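Local coordinates for protein A151R (African swine fever virus Georgia 2007/1, PDB 7CMA) that is a non-structural viral protein that binds a zinc ion through one histidine and three cysteines, its biochemical role not firmly established, at residues Trp82-Ser94 against Ser144-Ile156. Sequence-based numbering, arbitrary orientation.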
loop_
_atom_site.group_PDB
_atom_site.type_symbol
_atom_site.label_atom_id
_atom_site.label_comp_id
_atom_site.label_asym_id
_atom_site.label_seq_id
_atom_site.Cartn_x
_atom_site.Cartn_y
_atom_site.Cartn_z
ATOM N N TRP A 82 14.708 16.549 5.694
ATOM C CA TRP A 82 14.570 17.765 4.845
ATOM C C TRP A 82 13.287 17.671 4.007
ATOM O O TRP A 82 12.561 18.676 3.918
ATOM C CB TRP A 82 15.817 17.949 3.971
ATOM C CG TRP A 82 15.695 19.019 2.929
ATOM C CD1 TRP A 82 15.859 20.362 3.108
ATOM C CD2 TRP A 82 15.540 18.824 1.510
ATOM N NE1 TRP A 82 15.732 21.019 1.914
ATOM C CE2 TRP A 82 15.562 20.101 0.912
ATOM C CE3 TRP A 82 15.324 17.706 0.700
ATOM C CZ2 TRP A 82 15.389 20.284 -0.462
ATOM C CZ3 TRP A 82 15.172 17.885 -0.657
ATOM C CH2 TRP A 82 15.182 19.158 -1.224
ATOM N N ILE A 83 13.037 16.513 3.389
ATOM C CA ILE A 83 11.855 16.309 2.499
ATOM C C ILE A 83 10.579 16.494 3.326
ATOM O O ILE A 83 9.700 17.250 2.885
ATOM C CB ILE A 83 11.893 14.929 1.817
ATOM C CG1 ILE A 83 12.920 14.885 0.678
ATOM C CG2 ILE A 83 10.502 14.540 1.335
ATOM C CD1 ILE A 83 13.276 13.480 0.229
ATOM N N ILE A 84 10.456 15.760 4.436
ATOM C CA ILE A 84 9.154 15.536 5.131
ATOM C C ILE A 84 8.670 16.853 5.752
ATOM O O ILE A 84 7.446 16.974 5.979
ATOM C CB ILE A 84 9.276 14.416 6.183
ATOM C CG1 ILE A 84 7.909 13.812 6.517
ATOM C CG2 ILE A 84 9.997 14.917 7.426
ATOM C CD1 ILE A 84 7.147 13.299 5.308
ATOM N N LYS A 85 9.573 17.830 5.910
ATOM C CA LYS A 85 9.266 19.168 6.495
ATOM C C LYS A 85 8.448 19.993 5.493
ATOM O O LYS A 85 7.677 20.871 5.928
ATOM C CB LYS A 85 10.560 19.903 6.866
ATOM C CG LYS A 85 11.245 19.424 8.140
ATOM C CD LYS A 85 10.326 18.685 9.087
ATOM C CE LYS A 85 11.055 18.101 10.281
ATOM N NZ LYS A 85 11.866 16.918 9.901
ATOM N N ASN A 86 8.647 19.746 4.198
ATOM C CA ASN A 86 8.052 20.565 3.111
ATOM C C ASN A 86 7.860 19.685 1.879
ATOM O O ASN A 86 8.480 19.915 0.842
ATOM C CB ASN A 86 8.916 21.793 2.814
ATOM C CG ASN A 86 8.252 22.757 1.857
ATOM O OD1 ASN A 86 7.078 22.604 1.539
ATOM N ND2 ASN A 86 9.009 23.717 1.356
ATOM N N PRO A 87 7.034 18.617 1.972
ATOM C CA PRO A 87 7.095 17.511 1.017
ATOM C C PRO A 87 6.595 17.888 -0.385
ATOM O O PRO A 87 6.835 17.133 -1.305
ATOM C CB PRO A 87 6.191 16.439 1.648
ATOM C CG PRO A 87 5.215 17.230 2.502
ATOM C CD PRO A 87 6.012 18.417 3.009
ATOM N N GLN A 88 5.886 19.012 -0.505
ATOM C CA GLN A 88 5.241 19.464 -1.769
ATOM C C GLN A 88 6.244 20.260 -2.615
ATOM O O GLN A 88 5.898 20.604 -3.761
ATOM C CB GLN A 88 4.004 20.313 -1.470
ATOM C CG GLN A 88 2.708 19.702 -1.987
ATOM C CD GLN A 88 1.769 19.302 -0.875
ATOM O OE1 GLN A 88 0.622 18.925 -1.112
ATOM N NE2 GLN A 88 2.254 19.374 0.354
ATOM N N ASN A 89 7.389 20.639 -2.037
ATOM C CA ASN A 89 8.333 21.570 -2.715
ATOM C C ASN A 89 9.744 20.980 -2.713
ATOM O O ASN A 89 10.557 21.442 -3.517
ATOM C CB ASN A 89 8.305 22.960 -2.083
ATOM C CG ASN A 89 6.925 23.575 -2.110
ATOM O OD1 ASN A 89 6.236 23.509 -3.123
ATOM N ND2 ASN A 89 6.472 24.076 -0.974
ATOM N N ASN A 90 10.024 20.021 -1.828
ATOM C CA ASN A 90 11.390 19.465 -1.618
ATOM C C ASN A 90 11.501 18.116 -2.332
ATOM O O ASN A 90 10.870 17.130 -1.877
ATOM C CB ASN A 90 11.740 19.349 -0.134
ATOM C CG ASN A 90 12.015 20.691 0.515
ATOM O OD1 ASN A 90 12.053 21.722 -0.165
ATOM N ND2 ASN A 90 12.332 20.671 1.800
ATOM N N LYS A 91 12.250 18.087 -3.432
ATOM C CA LYS A 91 12.472 16.860 -4.237
ATOM C C LYS A 91 13.968 16.655 -4.416
ATOM O O LYS A 91 14.717 17.628 -4.261
ATOM C CB LYS A 91 11.760 16.976 -5.585
ATOM C CG LYS A 91 10.246 17.026 -5.507
ATOM C CD LYS A 91 9.580 16.909 -6.856
ATOM C CE LYS A 91 8.101 17.224 -6.816
ATOM N NZ LYS A 91 7.475 17.041 -8.144
ATOM N N ILE A 92 14.378 15.439 -4.779
ATOM C CA ILE A 92 15.816 15.115 -4.950
ATOM C C ILE A 92 16.026 14.506 -6.336
ATOM O O ILE A 92 15.109 13.824 -6.845
ATOM C CB ILE A 92 16.312 14.195 -3.818
ATOM C CG1 ILE A 92 15.567 12.859 -3.793
ATOM C CG2 ILE A 92 16.229 14.913 -2.478
ATOM C CD1 ILE A 92 16.350 11.742 -3.147
ATOM N N TRP A 93 17.169 14.808 -6.944
ATOM C CA TRP A 93 17.631 14.153 -8.193
ATOM C C TRP A 93 18.831 13.258 -7.874
ATOM O O TRP A 93 19.820 13.777 -7.349
ATOM C CB TRP A 93 17.975 15.212 -9.246
ATOM C CG TRP A 93 18.549 14.639 -10.501
ATOM C CD1 TRP A 93 19.857 14.323 -10.731
ATOM C CD2 TRP A 93 17.823 14.226 -11.674
ATOM N NE1 TRP A 93 19.994 13.753 -11.969
ATOM C CE2 TRP A 93 18.758 13.630 -12.547
ATOM C CE3 TRP A 93 16.472 14.235 -12.041
ATOM C CZ2 TRP A 93 18.394 13.133 -13.798
ATOM C CZ3 TRP A 93 16.114 13.744 -13.276
ATOM C CH2 TRP A 93 17.064 13.199 -14.140
ATOM N N SER A 94 18.775 11.983 -8.254
ATOM C CA SER A 94 19.921 11.061 -8.040
ATOM C C SER A 94 20.641 10.795 -9.366
ATOM O O SER A 94 19.974 10.362 -10.327
ATOM C CB SER A 94 19.485 9.781 -7.391
ATOM O OG SER A 94 20.609 8.953 -7.128
ATOM N N SER A 144 10.031 5.309 -16.370
ATOM C CA SER A 144 9.357 4.944 -15.105
ATOM C C SER A 144 9.911 5.797 -13.970
ATOM O O SER A 144 11.061 6.225 -14.061
ATOM C CB SER A 144 9.542 3.491 -14.788
ATOM O OG SER A 144 10.915 3.197 -14.597
ATOM N N PHE A 145 9.112 5.990 -12.932
ATOM C CA PHE A 145 9.603 6.737 -11.758
ATOM C C PHE A 145 9.258 5.984 -10.471
ATOM O O PHE A 145 8.285 5.221 -10.494
ATOM C CB PHE A 145 8.932 8.110 -11.681
ATOM C CG PHE A 145 9.153 9.068 -12.822
ATOM C CD1 PHE A 145 10.212 9.956 -12.805
ATOM C CD2 PHE A 145 8.269 9.121 -13.888
ATOM C CE1 PHE A 145 10.406 10.847 -13.848
ATOM C CE2 PHE A 145 8.466 10.011 -14.931
ATOM C CZ PHE A 145 9.533 10.872 -14.908
ATOM N N TYR A 146 10.060 6.141 -9.417
ATOM C CA TYR A 146 9.733 5.623 -8.064
ATOM C C TYR A 146 8.331 6.086 -7.683
ATOM O O TYR A 146 7.907 7.181 -8.049
ATOM C CB TYR A 146 10.780 6.089 -7.051
ATOM C CG TYR A 146 12.116 5.400 -7.164
ATOM C CD1 TYR A 146 12.251 4.053 -6.870
ATOM C CD2 TYR A 146 13.258 6.104 -7.516
ATOM C CE1 TYR A 146 13.474 3.412 -6.972
ATOM C CE2 TYR A 146 14.489 5.479 -7.618
ATOM C CZ TYR A 146 14.605 4.139 -7.296
ATOM O OH TYR A 146 15.816 3.524 -7.385
ATOM N N PRO A 147 7.553 5.265 -6.948
ATOM C CA PRO A 147 6.253 5.703 -6.448
ATOM C C PRO A 147 6.352 6.981 -5.594
ATOM O O PRO A 147 5.384 7.727 -5.545
ATOM C CB PRO A 147 5.756 4.509 -5.611
ATOM C CG PRO A 147 7.015 3.724 -5.273
ATOM C CD PRO A 147 7.938 3.937 -6.452
ATOM N N PHE A 148 7.536 7.248 -5.033
ATOM C CA PHE A 148 7.822 8.444 -4.195
ATOM C C PHE A 148 7.876 9.690 -5.088
ATOM O O PHE A 148 8.829 9.809 -5.868
ATOM C CB PHE A 148 9.142 8.268 -3.436
ATOM C CG PHE A 148 9.246 6.996 -2.633
ATOM C CD1 PHE A 148 8.462 6.801 -1.505
ATOM C CD2 PHE A 148 10.101 5.975 -3.026
ATOM C CE1 PHE A 148 8.544 5.621 -0.781
ATOM C CE2 PHE A 148 10.180 4.795 -2.300
ATOM C CZ PHE A 148 9.402 4.621 -1.179
ATOM N N THR A 149 6.942 10.627 -4.895
ATOM C CA THR A 149 6.834 11.881 -5.686
ATOM C C THR A 149 8.042 12.785 -5.403
ATOM O O THR A 149 8.299 13.685 -6.223
ATOM C CB THR A 149 5.528 12.636 -5.398
ATOM O OG1 THR A 149 5.517 12.978 -4.012
ATOM C CG2 THR A 149 4.288 11.845 -5.756
ATOM N N ASN A 150 8.775 12.530 -4.311
ATOM C CA ASN A 150 9.889 13.409 -3.866
ATOM C C ASN A 150 11.197 12.984 -4.540
ATOM O O ASN A 150 12.211 13.671 -4.324
ATOM C CB ASN A 150 10.048 13.413 -2.347
ATOM C CG ASN A 150 8.862 14.032 -1.648
ATOM O OD1 ASN A 150 8.601 15.224 -1.795
ATOM N ND2 ASN A 150 8.068 13.202 -0.991
ATOM N N ILE A 151 11.194 11.881 -5.293
ATOM C CA ILE A 151 12.367 11.475 -6.120
ATOM C C ILE A 151 12.066 11.802 -7.583
ATOM O O ILE A 151 11.182 11.150 -8.172
ATOM C CB ILE A 151 12.738 9.995 -5.924
ATOM C CG1 ILE A 151 12.694 9.597 -4.447
ATOM C CG2 ILE A 151 14.095 9.706 -6.560
ATOM C CD1 ILE A 151 13.817 8.691 -4.018
ATOM N N MET A 152 12.657 12.885 -8.076
ATOM C CA MET A 152 12.374 13.443 -9.421
ATOM C C MET A 152 12.972 12.509 -10.480
ATOM O O MET A 152 12.372 12.404 -11.569
ATOM C CB MET A 152 12.972 14.845 -9.561
ATOM C CG MET A 152 12.230 15.733 -10.541
ATOM S SD MET A 152 13.059 17.336 -10.808
ATOM C CE MET A 152 14.722 16.967 -10.261
ATOM N N SER A 153 14.164 11.967 -10.204
ATOM C CA SER A 153 14.987 11.172 -11.157
ATOM C C SER A 153 14.236 9.904 -11.545
ATOM O O SER A 153 13.671 9.229 -10.691
ATOM C CB SER A 153 16.346 10.846 -10.571
ATOM O OG SER A 153 16.283 10.768 -9.160
ATOM N N PRO A 154 14.161 9.570 -12.854
ATOM C CA PRO A 154 13.611 8.285 -13.283
ATOM C C PRO A 154 14.306 7.095 -12.599
ATOM O O PRO A 154 15.513 7.157 -12.399
ATOM C CB PRO A 154 13.860 8.277 -14.799
ATOM C CG PRO A 154 13.887 9.749 -15.172
ATOM C CD PRO A 154 14.531 10.434 -13.983
ATOM N N ASN A 155 13.517 6.105 -12.175
ATOM C CA ASN A 155 13.991 4.784 -11.674
ATOM C C ASN A 155 14.700 4.040 -12.815
ATOM O O ASN A 155 14.003 3.598 -13.742
ATOM C CB ASN A 155 12.835 3.947 -11.120
ATOM C CG ASN A 155 13.299 2.696 -10.407
ATOM O OD1 ASN A 155 14.496 2.496 -10.200
ATOM N ND2 ASN A 155 12.359 1.849 -10.024
ATOM N N ILE A 156 16.037 3.976 -12.763
ATOM C CA ILE A 156 16.922 3.411 -13.831
ATOM C C ILE A 156 17.082 4.457 -14.940
ATOM O O ILE A 156 18.078 5.183 -14.968
ATOM C CB ILE A 156 16.368 2.072 -14.369
ATOM C CG1 ILE A 156 16.654 0.915 -13.407
ATOM C CG2 ILE A 156 16.900 1.788 -15.768
ATOM C CD1 ILE A 156 15.434 0.093 -13.055
HETATM O O HOH W 1 8.052 14.247 -8.841
#
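Asn150, Trp93 and Met152 bury the most surface where the C-terminal loop meets strand 90-94. This is one of the two outermost strands of the five-stranded antiparallel sheet. The loop pairs with the strand through a single beta bridge, Ile92 to Ile151. Ile92 N donates to Asn150 O at 2.8 Å, and Met152 N returns a bond to Ile92 O at 2.9 Å. The other side of the strand bonds strand 30-35, through Leu34 and Leu32, so the loop covers an edge. Asn150 is the third residue of the type I beta turn from Phe148 to Ile151, and its side chain lies against CG2 of Ile83, on helix 72-84. Trp93 has CG anti to its backbone N (chi1 176°), which carries the indole alongside the loop. Ser153 CB sits over one face of the Trp93 six-membered ring, a CH-pi contact. Met152 CE reaches Trp93 CE3 at 3.7 Å, its chain bent at the sulfur, and Pro154 CD meets Trp93 CZ3. Phe132 also meets the indole, and Trp93 NE1 bonds Glu96 O. On Lys91, NZ donates to a water that donates to Thr149 O. Beyond the bridge, Ser94 N gives a nearly straight bond (167°) to Ser153 OG, at 2.9 Å.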